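Side-chain contacts in dephospho-CoA kinase (Legionella pneumophila subsp. pneumophila, PDB 4TTR), which probably phosphorylates the 3'-hydroxyl of dephospho-coenzyme A at the expense of ATP, the last step of coenzyme A biosynthesis: residues G23-G28 and T172-E177; S30-F35 and L142-P147; F35-E38 and N42-Y45; A183-I188 and N201-K206. All blocks are in the same frame, centred on the assembly; numbering follows the deposited sequence. Where two conformers were deposited one is given.

Interaction 1 of 4, residues G23-G28 and T172-E177; sequences GNIASG and TQPNLE. With BU2 (1,3-butanediol), chain B.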
loop_
_atom_site.group_PDB
_atom_site.type_symbol
_atom_site.label_atom_id
_atom_site.label_comp_id
_atom_site.label_asym_id
_atom_site.label_seq_id
_atom_site.Cartn_x
_atom_site.Cartn_y
_atom_site.Cartn_z
ATOM N N GLY A 23 -3.878 -3.824 -1.213
ATOM C CA GLY A 23 -3.977 -5.203 -0.788
ATOM C C GLY A 23 -4.356 -5.308 0.668
ATOM O O GLY A 23 -3.996 -4.444 1.468
ATOM N N ASN A 24 -5.087 -6.362 1.018
ATOM C CA ASN A 24 -5.398 -6.596 2.413
ATOM C C ASN A 24 -4.167 -7.179 3.094
ATOM O O ASN A 24 -3.067 -7.165 2.544
ATOM C CB ASN A 24 -6.637 -7.501 2.583
ATOM C CG ASN A 24 -6.435 -8.923 2.067
ATOM O OD1 ASN A 24 -5.343 -9.322 1.682
ATOM N ND2 ASN A 24 -7.511 -9.701 2.076
ATOM N N ILE A 25 -4.359 -7.710 4.287
ATOM C CA ILE A 25 -3.243 -8.036 5.150
ATOM C C ILE A 25 -2.608 -9.346 4.693
ATOM O O ILE A 25 -3.307 -10.333 4.450
ATOM C CB ILE A 25 -3.715 -8.099 6.618
ATOM C CG1 ILE A 25 -4.172 -6.707 7.065
ATOM C CG2 ILE A 25 -2.606 -8.573 7.541
ATOM C CD1 ILE A 25 -5.556 -6.257 6.539
ATOM N N ALA A 26 -1.285 -9.329 4.548
ATOM C CA ALA A 26 -0.537 -10.494 4.086
ATOM C C ALA A 26 -1.075 -10.994 2.747
ATOM O O ALA A 26 -1.184 -12.197 2.522
ATOM C CB ALA A 26 -0.591 -11.599 5.125
ATOM N N SER A 27 -1.411 -10.056 1.869
ATOM C CA SER A 27 -2.026 -10.372 0.582
ATOM C C SER A 27 -1.029 -10.873 -0.452
ATOM O O SER A 27 -1.395 -11.620 -1.352
ATOM C CB SER A 27 -2.726 -9.136 0.024
ATOM O OG SER A 27 -1.798 -8.090 -0.194
ATOM N N GLY A 28 0.225 -10.447 -0.328
ATOM C CA GLY A 28 1.232 -10.759 -1.323
ATOM C C GLY A 28 1.497 -9.568 -2.228
ATOM O O GLY A 28 2.073 -9.725 -3.304
ATOM N N THR A 172 -9.603 -8.137 13.284
ATOM C CA THR A 172 -9.738 -6.698 13.484
ATOM C C THR A 172 -9.458 -5.879 12.221
ATOM O O THR A 172 -9.448 -4.648 12.263
ATOM C CB THR A 172 -8.794 -6.217 14.600
ATOM O OG1 THR A 172 -7.468 -6.699 14.350
ATOM C CG2 THR A 172 -9.272 -6.730 15.950
ATOM N N GLN A 173 -9.243 -6.552 11.098
ATOM C CA GLN A 173 -8.952 -5.847 9.854
ATOM C C GLN A 173 -10.189 -5.132 9.327
ATOM O O GLN A 173 -11.310 -5.510 9.654
ATOM C CB GLN A 173 -8.414 -6.816 8.806
ATOM C CG GLN A 173 -7.197 -7.584 9.280
ATOM C CD GLN A 173 -6.091 -6.671 9.782
ATOM O OE1 GLN A 173 -5.946 -5.540 9.320
ATOM N NE2 GLN A 173 -5.311 -7.158 10.738
ATOM N N PRO A 174 -9.986 -4.085 8.512
ATOM C CA PRO A 174 -11.137 -3.361 7.964
ATOM C C PRO A 174 -11.952 -4.241 7.033
ATOM O O PRO A 174 -11.384 -5.084 6.339
ATOM C CB PRO A 174 -10.500 -2.200 7.189
ATOM C CG PRO A 174 -9.066 -2.162 7.612
ATOM C CD PRO A 174 -8.711 -3.551 8.005
ATOM N N ASN A 175 -13.266 -4.055 7.020
ATOM C CA ASN A 175 -14.101 -4.791 6.086
ATOM C C ASN A 175 -13.776 -4.344 4.671
ATOM O O ASN A 175 -13.541 -3.161 4.420
ATOM C CB ASN A 175 -15.581 -4.589 6.402
ATOM C CG ASN A 175 -15.927 -4.990 7.821
ATOM O OD1 ASN A 175 -15.909 -6.172 8.165
ATOM N ND2 ASN A 175 -16.243 -4.006 8.654
ATOM N N LEU A 176 -13.745 -5.306 3.756
ATOM C CA LEU A 176 -13.270 -5.066 2.403
ATOM C C LEU A 176 -14.415 -4.887 1.420
ATOM O O LEU A 176 -14.182 -4.563 0.259
ATOM C CB LEU A 176 -12.382 -6.224 1.949
ATOM C CG LEU A 176 -11.272 -6.623 2.916
ATOM C CD1 LEU A 176 -10.639 -7.937 2.483
ATOM C CD2 LEU A 176 -10.231 -5.521 2.999
ATOM N N GLU A 177 -15.642 -5.105 1.890
ATOM C CA GLU A 177 -16.826 -5.070 1.031
ATOM C C GLU A 177 -16.850 -3.835 0.133
ATOM O O GLU A 177 -17.032 -3.943 -1.080
ATOM C CB GLU A 177 -18.099 -5.118 1.883
ATOM C CG GLU A 177 -19.393 -5.137 1.079
ATOM C CD GLU A 177 -20.621 -5.347 1.951
ATOM O OE1 GLU A 177 -20.472 -5.432 3.189
ATOM O OE2 GLU A 177 -21.736 -5.431 1.396
HETATM C C1 BU2 B . 4.001 -9.466 0.352
HETATM O O1 BU2 B . 4.582 -10.602 0.956
HETATM C C2 BU2 B . 3.972 -8.306 1.325
HETATM C C3 BU2 B . 2.552 -7.794 1.436
HETATM O O3 BU2 B . 1.829 -8.641 2.300
HETATM C C4 BU2 B . 2.565 -6.385 1.985
#
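Gln173 meets Ile25 in the first contact along 172-177, where the two side chains reach toward one another. The aliphatic part of Gln173 does the packing. Its CG lies 3.5 Å from Ile25 CD1, and its CB is 3.7 Å from that same methyl. The bend of the Gln173 chain at its second torsion (chi2 -54°) turns it so that CB and CG lie along Ile25 CD1. The modelled approach of the amide oxygen to this methyl is too close, so the placing of one or both groups is doubtful. Gln173 NE2 makes a weak hydrogen bond to Ile169 O, in the preceding helix. Pro174 comes next and adds only a marginal touch, with its CD 4.4 Å from Ile25 CD1. Leu176 ends the walk. It meets Asn24 at about a right angle. Its CD1 lies 3.6 Å from Asn24 ND2 and 4.0 Å from Asn24 CB, while its CD2 is 4.1 Å from that CB. The methyls thus fork over the base of the asparagine, and this is packing, not a polar bond. No hydrogen bond joins the two segments. Within 23-28, Asn24 to Ser27 form a type II beta turn, and Ser27 OG gives a weak hydrogen bond to Asn24 O. Ala26, Ser27 and Gly28 line the pocket that holds butanediol here. Gly23, Gly28, Lys29 and Ser30 fit the Walker A pattern, so the loop that 172-177 flanks is the P-loop of the predicted ATP site.

Interaction 2 of 4, residues S30-F35 and L142-P147; sequences STVAEF and LLVIAP. With BU2 (1,3-butanediol), chain B.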
loop_
_atom_site.group_PDB
_atom_site.type_symbol
_atom_site.label_atom_id
_atom_site.label_comp_id
_atom_site.label_asym_id
_atom_site.label_seq_id
_atom_site.Cartn_x
_atom_site.Cartn_y
_atom_site.Cartn_z
ATOM N N SER A 30 3.336 -6.732 -2.199
ATOM C CA SER A 30 4.677 -6.252 -2.512
ATOM C C SER A 30 5.330 -7.179 -3.534
ATOM O O SER A 30 6.166 -6.752 -4.324
ATOM C CB SER A 30 5.536 -6.156 -1.248
ATOM O OG SER A 30 6.089 -7.413 -0.906
ATOM N N THR A 31 4.940 -8.450 -3.512
ATOM C CA THR A 31 5.404 -9.409 -4.506
ATOM C C THR A 31 4.767 -9.090 -5.855
ATOM O O THR A 31 5.417 -9.168 -6.899
ATOM C CB THR A 31 5.063 -10.849 -4.102
ATOM O OG1 THR A 31 5.646 -11.136 -2.825
ATOM C CG2 THR A 31 5.584 -11.841 -5.137
ATOM N N VAL A 32 3.489 -8.729 -5.819
ATOM C CA VAL A 32 2.774 -8.306 -7.016
ATOM C C VAL A 32 3.451 -7.080 -7.612
ATOM O O VAL A 32 3.630 -6.996 -8.823
ATOM C CB VAL A 32 1.289 -8.009 -6.707
ATOM C CG1 VAL A 32 0.617 -7.268 -7.858
ATOM C CG2 VAL A 32 0.551 -9.300 -6.419
ATOM N N ALA A 33 3.833 -6.135 -6.758
ATOM C CA ALA A 33 4.520 -4.931 -7.217
ATOM C C ALA A 33 5.834 -5.286 -7.906
ATOM O O ALA A 33 6.172 -4.713 -8.941
ATOM C CB ALA A 33 4.772 -3.986 -6.056
ATOM N N GLU A 34 6.565 -6.239 -7.337
ATOM C CA GLU A 34 7.841 -6.662 -7.904
ATOM C C GLU A 34 7.645 -7.287 -9.285
ATOM O O GLU A 34 8.432 -7.044 -10.199
ATOM C CB GLU A 34 8.544 -7.648 -6.961
ATOM C CG GLU A 34 9.889 -8.170 -7.467
ATOM C CD GLU A 34 10.920 -7.071 -7.689
ATOM O OE1 GLU A 34 11.911 -7.323 -8.408
ATOM O OE2 GLU A 34 10.749 -5.958 -7.144
ATOM N N PHE A 35 6.595 -8.088 -9.440
ATOM C CA PHE A 35 6.316 -8.716 -10.728
ATOM C C PHE A 35 5.996 -7.652 -11.779
ATOM O O PHE A 35 6.454 -7.748 -12.914
ATOM C CB PHE A 35 5.167 -9.729 -10.610
ATOM C CG PHE A 35 5.582 -11.068 -10.039
ATOM C CD1 PHE A 35 6.752 -11.687 -10.449
ATOM C CD2 PHE A 35 4.799 -11.702 -9.086
ATOM C CE1 PHE A 35 7.132 -12.909 -9.926
ATOM C CE2 PHE A 35 5.176 -12.927 -8.556
ATOM C CZ PHE A 35 6.342 -13.529 -8.977
ATOM N N LEU A 142 -6.336 -1.823 -8.327
ATOM C CA LEU A 142 -6.084 -3.251 -8.197
ATOM C C LEU A 142 -5.996 -3.596 -6.717
ATOM O O LEU A 142 -5.202 -3.015 -5.980
ATOM C CB LEU A 142 -4.794 -3.644 -8.926
ATOM C CG LEU A 142 -4.251 -5.059 -8.711
ATOM C CD1 LEU A 142 -5.250 -6.110 -9.175
ATOM C CD2 LEU A 142 -2.935 -5.217 -9.446
ATOM N N LEU A 143 -6.834 -4.531 -6.292
ATOM C CA LEU A 143 -6.847 -4.993 -4.912
ATOM C C LEU A 143 -6.373 -6.439 -4.840
ATOM O O LEU A 143 -6.980 -7.328 -5.433
ATOM C CB LEU A 143 -8.249 -4.851 -4.322
ATOM C CG LEU A 143 -8.532 -5.558 -2.996
ATOM C CD1 LEU A 143 -7.546 -5.133 -1.918
ATOM C CD2 LEU A 143 -9.960 -5.269 -2.571
ATOM N N VAL A 144 -5.277 -6.662 -4.126
ATOM C CA VAL A 144 -4.740 -8.006 -3.939
ATOM C C VAL A 144 -5.236 -8.576 -2.622
ATOM O O VAL A 144 -5.099 -7.940 -1.581
ATOM C CB VAL A 144 -3.204 -8.010 -3.950
ATOM C CG1 VAL A 144 -2.669 -9.438 -3.864
ATOM C CG2 VAL A 144 -2.684 -7.318 -5.199
ATOM N N ILE A 145 -5.818 -9.771 -2.669
ATOM C CA ILE A 145 -6.291 -10.422 -1.457
ATOM C C ILE A 145 -5.794 -11.857 -1.380
ATOM O O ILE A 145 -5.521 -12.489 -2.399
ATOM C CB ILE A 145 -7.835 -10.411 -1.363
ATOM C CG1 ILE A 145 -8.475 -11.175 -2.526
ATOM C CG2 ILE A 145 -8.351 -8.984 -1.342
ATOM C CD1 ILE A 145 -9.786 -11.806 -2.160
ATOM N N ALA A 146 -5.678 -12.356 -0.158
ATOM C CA ALA A 146 -5.291 -13.737 0.077
ATOM C C ALA A 146 -6.315 -14.374 1.001
ATOM O O ALA A 146 -6.822 -13.716 1.911
ATOM C CB ALA A 146 -3.904 -13.808 0.680
ATOM N N PRO A 147 -6.637 -15.655 0.770
ATOM C CA PRO A 147 -7.613 -16.289 1.664
ATOM C C PRO A 147 -7.116 -16.356 3.109
ATOM O O PRO A 147 -5.909 -16.303 3.356
ATOM C CB PRO A 147 -7.787 -17.691 1.065
ATOM C CG PRO A 147 -6.582 -17.918 0.229
ATOM C CD PRO A 147 -6.158 -16.574 -0.276
HETATM C C1 BU2 B . 4.001 -9.466 0.352
HETATM O O1 BU2 B . 4.582 -10.602 0.956
HETATM C C2 BU2 B . 3.972 -8.306 1.325
HETATM C C3 BU2 B . 2.552 -7.794 1.436
HETATM O O3 BU2 B . 1.829 -8.641 2.300
HETATM C C4 BU2 B . 2.565 -6.385 1.985
#
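No ring or other flat group takes part where Val32 meets Val144 and Leu142; branched aliphatic ends make the contact. Val32 CG2 sits against both methyls of Val144, 4.0 Å from its CG2 and 4.1 Å from its CG1. It therefore rests almost evenly over the fork of that valine. The two valines lie alongside, pointing opposite ways. The other Val32 methyl, CG1, lies 4.4 Å from Leu142 CD2, a looser touch. The first torsion of Val32 explains this split: CG1 stands opposite the backbone N (chi1 167°) and is directed to Leu142, while CG2 lies beside that N and is left for Val144. All three residues are buried, and no hydrogen bond crosses between the segments. At the start of the helical segment, Ser30 and Thr31 line the butanediol pocket. Thr31 OG1 is 3.9 Å from C1 of the butanediol. Ser30 OG also lies next to the ligand, but this serine has two conformers, so its exact approach is doubtful. Both residues belong to the predicted ATP site. Helix 29-38 thus borders the ligand at its start, and Val32, the next residue after Thr31, packs on the sheet. Strand 140-145 lies between strands 18-23 and 185-188. Leu21 from the first touches Leu142 and Val144, and Leu187 from the second touches Val32 and Leu142. Leu196 of helix 192-213 also packs against Val32.

Interaction 3 of 4, residues F35-E38 and N42-Y45; sequences FFSE and NVIY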
loop_
_atom_site.group_PDB
_atom_site.type_symbol
_atom_site.label_atom_id
_atom_site.label_comp_id
_atom_site.label_asym_id
_atom_site.label_seq_id
_atom_site.Cartn_x
_atom_site.Cartn_y
_atom_site.Cartn_z
ATOM N N PHE A 35 6.595 -8.088 -9.440
ATOM C CA PHE A 35 6.316 -8.716 -10.728
ATOM C C PHE A 35 5.996 -7.652 -11.779
ATOM O O PHE A 35 6.454 -7.748 -12.914
ATOM C CB PHE A 35 5.167 -9.729 -10.610
ATOM C CG PHE A 35 5.582 -11.068 -10.039
ATOM C CD1 PHE A 35 6.752 -11.687 -10.449
ATOM C CD2 PHE A 35 4.799 -11.702 -9.086
ATOM C CE1 PHE A 35 7.132 -12.909 -9.926
ATOM C CE2 PHE A 35 5.176 -12.927 -8.556
ATOM C CZ PHE A 35 6.342 -13.529 -8.977
ATOM N N PHE A 36 5.225 -6.635 -11.404
ATOM C CA PHE A 36 4.964 -5.516 -12.309
ATOM C C PHE A 36 6.261 -4.787 -12.633
ATOM O O PHE A 36 6.499 -4.389 -13.778
ATOM C CB PHE A 36 3.949 -4.542 -11.704
ATOM C CG PHE A 36 2.523 -4.945 -11.933
ATOM C CD1 PHE A 36 1.952 -4.821 -13.188
ATOM C CD2 PHE A 36 1.757 -5.465 -10.902
ATOM C CE1 PHE A 36 0.643 -5.204 -13.410
ATOM C CE2 PHE A 36 0.446 -5.845 -11.119
ATOM C CZ PHE A 36 -0.111 -5.714 -12.373
ATOM N N SER A 37 7.102 -4.632 -11.618
ATOM C CA SER A 37 8.389 -3.971 -11.781
ATOM C C SER A 37 9.233 -4.713 -12.808
ATOM O O SER A 37 9.868 -4.110 -13.673
ATOM C CB SER A 37 9.125 -3.909 -10.437
ATOM O OG SER A 37 10.060 -2.848 -10.415
ATOM N N GLU A 38 9.220 -6.036 -12.707
ATOM C CA GLU A 38 10.048 -6.875 -13.555
ATOM C C GLU A 38 9.518 -6.948 -14.986
ATOM O O GLU A 38 10.210 -7.432 -15.879
ATOM C CB GLU A 38 10.157 -8.272 -12.946
ATOM C CG GLU A 38 10.958 -8.290 -11.651
ATOM C CD GLU A 38 10.839 -9.600 -10.894
ATOM O OE1 GLU A 38 10.170 -10.527 -11.395
ATOM O OE2 GLU A 38 11.421 -9.705 -9.797
ATOM N N ASN A 42 6.995 1.149 -14.157
ATOM C CA ASN A 42 7.387 2.044 -13.076
ATOM C C ASN A 42 6.430 1.900 -11.899
ATOM O O ASN A 42 5.226 2.116 -12.042
ATOM C CB ASN A 42 7.404 3.499 -13.557
ATOM C CG ASN A 42 8.593 3.823 -14.463
ATOM O OD1 ASN A 42 8.959 4.988 -14.609
ATOM N ND2 ASN A 42 9.195 2.804 -15.073
ATOM N N VAL A 43 6.965 1.533 -10.741
ATOM C CA VAL A 43 6.159 1.399 -9.534
ATOM C C VAL A 43 6.522 2.496 -8.539
ATOM O O VAL A 43 7.675 2.617 -8.133
ATOM C CB VAL A 43 6.348 0.024 -8.874
ATOM C CG1 VAL A 43 5.446 -0.111 -7.653
ATOM C CG2 VAL A 43 6.057 -1.084 -9.873
ATOM N N ILE A 44 5.531 3.298 -8.168
ATOM C CA ILE A 44 5.707 4.319 -7.145
ATOM C C ILE A 44 5.196 3.779 -5.812
ATOM O O ILE A 44 4.022 3.420 -5.687
ATOM C CB ILE A 44 4.971 5.624 -7.512
ATOM C CG1 ILE A 44 5.492 6.164 -8.849
ATOM C CG2 ILE A 44 5.161 6.669 -6.417
ATOM C CD1 ILE A 44 4.689 7.318 -9.415
ATOM N N TYR A 45 6.087 3.710 -4.827
ATOM C CA TYR A 45 5.752 3.183 -3.506
ATOM C C TYR A 45 5.461 4.302 -2.515
ATOM O O TYR A 45 6.381 4.925 -1.990
ATOM C CB TYR A 45 6.892 2.316 -2.973
ATOM C CG TYR A 45 7.204 1.116 -3.833
ATOM C CD1 TYR A 45 6.508 -0.077 -3.675
ATOM C CD2 TYR A 45 8.196 1.172 -4.802
ATOM C CE1 TYR A 45 6.792 -1.179 -4.462
ATOM C CE2 TYR A 45 8.488 0.077 -5.591
ATOM C CZ TYR A 45 7.785 -1.096 -5.419
ATOM O OH TYR A 45 8.076 -2.184 -6.209
#
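Ser37 and Val43 come closest, CA to CA 6.2 Å, where the chain turns back from helix 29-38 into strand 42-45. Val43 carries the contact with one methyl, CG2. It meets the backbone and CB atoms of the helix, not the ends of its side chains. It lies 4.1 Å from Ser37 N and 4.2 Å from Ser37 CB. Phe36 joins through its CB alone, 4.4 Å from Val43 CG2. Its ring turns from the strand and packs among Leu142, Val200, Leu203 and Tyr207. With the Val43 chi1 at -177°, CG2 lies beside the backbone N, on the side of the helix. CG1 is used within the strand: it stands 3.4 Å above one face of the Tyr45 ring, offset toward the rim. The Tyr45 ring also has a cation-pi contact with Lys48, in the helix that follows. Leu123 of the neighbouring strand 122-125 touches both Phe36 and Val43, so the small contact continues into the sheet. Asn42 points away from the helix and is tied to another part of the chain, its OD1 accepting a hydrogen bond from Thr118 N. No hydrogen bond or charge pair joins 35-38 to 42-45. Across these segments the contact is van der Waals packing around one valine methyl, and it depends on shape and not on polar direction.

Interaction 4 of 4, residues A183-I188 and N201-K206; sequences ADDVLI and NKLHQK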
loop_
_atom_site.group_PDB
_atom_site.type_symbol
_atom_site.label_atom_id
_atom_site.label_comp_id
_atom_site.label_asym_id
_atom_site.label_seq_id
_atom_site.Cartn_x
_atom_site.Cartn_y
_atom_site.Cartn_z
ATOM N N ALA A 183 -12.934 -1.679 -6.402
ATOM C CA ALA A 183 -11.790 -2.152 -7.167
ATOM C C ALA A 183 -12.216 -2.597 -8.560
ATOM O O ALA A 183 -13.245 -3.251 -8.724
ATOM C CB ALA A 183 -11.100 -3.291 -6.436
ATOM N N ASP A 184 -11.423 -2.231 -9.561
ATOM C CA ASP A 184 -11.696 -2.626 -10.938
ATOM C C ASP A 184 -11.252 -4.059 -11.165
ATOM O O ASP A 184 -11.871 -4.801 -11.923
ATOM C CB ASP A 184 -10.998 -1.680 -11.913
ATOM C CG ASP A 184 -11.445 -0.248 -11.739
ATOM O OD1 ASP A 184 -12.556 0.077 -12.208
ATOM O OD2 ASP A 184 -10.700 0.544 -11.118
ATOM N N ASP A 185 -10.181 -4.447 -10.484
ATOM C CA ASP A 185 -9.697 -5.818 -10.534
ATOM C C ASP A 185 -9.281 -6.286 -9.147
ATOM O O ASP A 185 -8.675 -5.535 -8.380
ATOM C CB ASP A 185 -8.526 -5.939 -11.507
ATOM C CG ASP A 185 -8.892 -5.503 -12.912
ATOM O OD1 ASP A 185 -9.557 -6.288 -13.625
ATOM O OD2 ASP A 185 -8.520 -4.377 -13.301
ATOM N N VAL A 186 -9.636 -7.528 -8.834
ATOM C CA VAL A 186 -9.252 -8.168 -7.590
ATOM C C VAL A 186 -8.408 -9.397 -7.904
ATOM O O VAL A 186 -8.873 -10.331 -8.553
ATOM C CB VAL A 186 -10.484 -8.572 -6.763
ATOM C CG1 VAL A 186 -10.069 -9.321 -5.501
ATOM C CG2 VAL A 186 -11.313 -7.342 -6.412
ATOM N N LEU A 187 -7.162 -9.382 -7.446
ATOM C CA LEU A 187 -6.260 -10.512 -7.618
ATOM C C LEU A 187 -6.312 -11.387 -6.375
ATOM O O LEU A 187 -5.783 -11.020 -5.325
ATOM C CB LEU A 187 -4.830 -10.027 -7.874
ATOM C CG LEU A 187 -3.850 -11.007 -8.521
ATOM C CD1 LEU A 187 -2.577 -10.262 -8.898
ATOM C CD2 LEU A 187 -3.522 -12.180 -7.615
ATOM N N ILE A 188 -6.972 -12.533 -6.495
ATOM C CA ILE A 188 -7.015 -13.498 -5.407
ATOM C C ILE A 188 -5.717 -14.297 -5.425
ATOM O O ILE A 188 -5.494 -15.110 -6.320
ATOM C CB ILE A 188 -8.229 -14.452 -5.516
ATOM C CG1 ILE A 188 -9.513 -13.656 -5.786
ATOM C CG2 ILE A 188 -8.362 -15.278 -4.238
ATOM C CD1 ILE A 188 -10.751 -14.515 -5.987
ATOM N N ASN A 201 0.801 -11.068 -15.131
ATOM C CA ASN A 201 1.032 -10.968 -16.566
ATOM C C ASN A 201 -0.235 -10.592 -17.328
ATOM O O ASN A 201 -0.209 -9.708 -18.175
ATOM C CB ASN A 201 1.592 -12.281 -17.113
ATOM C CG ASN A 201 3.040 -12.161 -17.537
ATOM O OD1 ASN A 201 3.337 -11.868 -18.696
ATOM N ND2 ASN A 201 3.953 -12.374 -16.595
ATOM N N LYS A 202 -1.345 -11.255 -17.019
ATOM C CA LYS A 202 -2.604 -10.972 -17.706
ATOM C C LYS A 202 -3.126 -9.577 -17.381
ATOM O O LYS A 202 -3.706 -8.919 -18.238
ATOM C CB LYS A 202 -3.659 -12.019 -17.351
ATOM C CG LYS A 202 -3.326 -13.406 -17.867
ATOM C CD LYS A 202 -4.566 -14.271 -17.972
ATOM C CE LYS A 202 -4.213 -15.748 -17.944
ATOM N NZ LYS A 202 -3.787 -16.192 -16.588
ATOM N N LEU A 203 -2.913 -9.123 -16.147
ATOM C CA LEU A 203 -3.309 -7.774 -15.759
ATOM C C LEU A 203 -2.456 -6.762 -16.510
ATOM O O LEU A 203 -2.960 -5.761 -17.019
ATOM C CB LEU A 203 -3.171 -7.572 -14.248
ATOM C CG LEU A 203 -4.165 -8.332 -13.367
ATOM C CD1 LEU A 203 -3.749 -8.277 -11.903
ATOM C CD2 LEU A 203 -5.570 -7.780 -13.538
ATOM N N HIS A 204 -1.159 -7.039 -16.571
ATOM C CA HIS A 204 -0.213 -6.220 -17.316
ATOM C C HIS A 204 -0.669 -6.027 -18.764
ATOM O O HIS A 204 -0.711 -4.903 -19.260
ATOM C CB HIS A 204 1.177 -6.863 -17.260
ATOM C CG HIS A 204 2.177 -6.252 -18.190
ATOM N ND1 HIS A 204 2.644 -4.963 -18.044
ATOM C CD2 HIS A 204 2.823 -6.764 -19.264
ATOM C CE1 HIS A 204 3.521 -4.703 -18.998
ATOM N NE2 HIS A 204 3.648 -5.781 -19.750
ATOM N N GLN A 205 -1.035 -7.117 -19.431
ATOM C CA GLN A 205 -1.507 -7.037 -20.810
ATOM C C GLN A 205 -2.831 -6.278 -20.891
ATOM O O GLN A 205 -3.094 -5.580 -21.866
ATOM C CB GLN A 205 -1.664 -8.437 -21.411
ATOM C CG GLN A 205 -0.362 -9.221 -21.518
ATOM C CD GLN A 205 0.670 -8.538 -22.403
ATOM O OE1 GLN A 205 0.326 -7.866 -23.375
ATOM N NE2 GLN A 205 1.944 -8.705 -22.064
ATOM N N LYS A 206 -3.663 -6.410 -19.863
ATOM C CA LYS A 206 -4.918 -5.670 -19.804
ATOM C C LYS A 206 -4.668 -4.165 -19.689
ATOM O O LYS A 206 -5.299 -3.373 -20.381
ATOM C CB LYS A 206 -5.759 -6.155 -18.627
ATOM C CG LYS A 206 -7.171 -5.602 -18.585
ATOM C CD LYS A 206 -7.840 -5.947 -17.261
ATOM C CE LYS A 206 -9.346 -5.806 -17.342
ATOM N NZ LYS A 206 -10.006 -6.193 -16.068
HETATM O O HOH W 1 -10.006 -3.451 -15.344
#
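Asp185 and Lys206 form the polar part of this contact, a salt bridge from strand 185-188 to helix 192-213. Lys206 NZ donates to Asp185 OD1; the modelled length of 2.5 Å is very short and should be read with reserve. One water completes the link. It donates to Asp185 OD2 at 2.7 Å and accepts from Lys206 NZ at 2.8 Å. Both carboxylate oxygens thus have a partner, and the ammonium group has two. The lysine reaches this far because its chain is extended beyond CG. Asp184, the residue before Asp185, has its OD2 satisfied by Val141 N. The apolar part belongs to Leu203. Its CD1 lies 3.8 Å from Leu187 CD1, and its CD2 is 4.0 Å from Asp185 CB. Strand and helix run nearly antiparallel, at 165°, with axes 11.1 Å apart. Leu187 is buried and also touches Val32, so the leucine pair continues the packing between helix 29-38 and the edge strand. The paired charges and shared water are consistent with an ionised Asp185 and a protonated Lys206, set beside an apolar seam.

In the fold
The four contacts lie around one five-stranded parallel sheet. Interactions 2 and 3 share helix 29-38, which packs on strand 140-145 and then on strand 42-45; their centres are 11 Å apart. Interaction 4 adds helix 192-213 at the other outermost strand, 185-188, a neighbour of 140-145, with its centre 10 Å from that of interaction 2. Interaction 1 closes a long loop of chain that encloses interactions 2 and 3, and interaction 4 follows it in sequence. Interactions 1 and 2 touch through the probable hydrogen bond of Asn24 N to Val144 O, and both reach the butanediol. The predicted ATP site thus lies between the loop of interaction 1 and the start of the helix used by interactions 2 and 3.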